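Local coordinates for pesticidial crystal protein CRY2AA (Bacillus thuringiensis serovar kurstaki, PDB 1I5P) that promotes colloid-osmotic lysis by binding to midgut epithelial cells of dipteran and lepidopteran larvae, acting as an insecticidal crystal toxin, at residues 81-84 with 88-91. Residues are numbered along the deposited sequence; the frame is centred on the assembly and turned at random.
Sequences IFPS and NLMQ
Met90 reaches from the first turn of helix 88-101 to Ile81 and Phe82, where helix 74-81 gives out. Its sulfur lies against the longer branch of Ile81, SD being 3.5 Å from CG1 and 3.6 Å from CD1. That branch extends toward the sulfur because CG1 stands anti to the backbone N (chi1 -164°). One bond back from the sulfur, Met90 CG approaches the Phe82 ring obliquely, 3.8 Å from CE2. A bend at chi2 (-64°) sets the sulfur against Ile81, while CG, the atom before it, meets Phe82. A second apolar patch forms where Leu89 CD1 lies against the CD and CG corner of the Pro83 ring, 3.6 Å from CD and 3.7 Å from CG.

No direct hydrogen bond joins the two segments; a water bridges their backbones instead. It donates to Ile81 O at 2.7 Å and accepts from Met90 N at 3.2 Å, using a carbonyl at the end of one helix and an amide in the first turn of the next. Asn88 brings OD1 to the edge of this contact, 4.0 Å from Pro83 CG, but that oxygen is hydrogen-bonded to Ser86 OG in the linking loop.

The contact therefore packs the end of one helix against the start of its successor across the short loop that joins them, in the N-terminal helical bundle. On helix 170-193, Gln179 touches Ile81 and Met90, and Met183 touches Phe82 and Met90; Phe82 and Met90 also touch helix 107-135. Val53 of helix 53-65 lies against both Ile81 and Leu89.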
# COMPACT_ATOMS: atom_id res chain seq x y z
N ILE A 81 7.88 11.54 -15.89
CA ILE A 81 7.04 12.60 -15.34
C ILE A 81 6.97 13.84 -16.24
O ILE A 81 6.03 14.62 -16.16
CB ILE A 81 7.52 12.98 -13.92
CG1 ILE A 81 6.43 13.77 -13.20
CG2 ILE A 81 8.81 13.78 -13.99
CD1 ILE A 81 5.10 13.04 -13.10
N PHE A 82 7.98 14.01 -17.10
CA PHE A 82 8.02 15.13 -18.05
C PHE A 82 8.31 14.53 -19.42
O PHE A 82 9.38 14.73 -19.99
CB PHE A 82 9.15 16.12 -17.70
CG PHE A 82 8.88 16.94 -16.46
CD1 PHE A 82 9.74 16.86 -15.37
CD2 PHE A 82 7.80 17.81 -16.40
CE1 PHE A 82 9.53 17.64 -14.24
CE2 PHE A 82 7.58 18.60 -15.27
CZ PHE A 82 8.45 18.51 -14.18
N PRO A 83 7.36 13.75 -19.97
CA PRO A 83 7.54 13.13 -21.28
C PRO A 83 7.95 14.10 -22.38
O PRO A 83 7.17 14.95 -22.82
CB PRO A 83 6.19 12.47 -21.54
CG PRO A 83 5.24 13.32 -20.73
CD PRO A 83 6.01 13.49 -19.46
N SER A 84 9.20 13.95 -22.82
CA SER A 84 9.80 14.79 -23.86
C SER A 84 9.82 16.25 -23.46
O SER A 84 9.76 17.13 -24.31
CB SER A 84 9.07 14.61 -25.18
OG SER A 84 9.33 13.32 -25.71
N ASN A 88 2.52 18.53 -19.27
CA ASN A 88 1.11 18.13 -19.28
C ASN A 88 0.69 17.10 -18.22
O ASN A 88 -0.42 17.19 -17.69
CB ASN A 88 0.70 17.63 -20.68
CG ASN A 88 1.11 16.20 -20.94
OD1 ASN A 88 2.27 15.91 -21.23
ND2 ASN A 88 0.15 15.28 -20.86
N LEU A 89 1.54 16.13 -17.92
CA LEU A 89 1.17 15.13 -16.91
C LEU A 89 1.12 15.74 -15.51
O LEU A 89 0.28 15.36 -14.69
CB LEU A 89 2.15 13.94 -16.95
CG LEU A 89 2.15 13.12 -18.24
CD1 LEU A 89 3.07 11.91 -18.09
CD2 LEU A 89 0.74 12.66 -18.58
N MET A 90 2.02 16.68 -15.24
CA MET A 90 2.02 17.35 -13.95
C MET A 90 0.81 18.27 -13.89
O MET A 90 0.14 18.37 -12.87
CB MET A 90 3.31 18.15 -13.76
CG MET A 90 4.53 17.29 -13.49
SD MET A 90 4.38 16.38 -11.94
CE MET A 90 5.21 17.52 -10.80
N GLN A 91 0.52 18.95 -15.00
CA GLN A 91 -0.62 19.85 -15.04
C GLN A 91 -1.90 19.05 -14.81
O GLN A 91 -2.81 19.52 -14.13
CB GLN A 91 -0.71 20.59 -16.37
CG GLN A 91 0.48 21.50 -16.67
CD GLN A 91 0.32 22.27 -17.96
OE1 GLN A 91 -0.47 21.89 -18.83
NE2 GLN A 91 1.08 23.35 -18.11
O HOH W 1 4.50 16.47 -17.31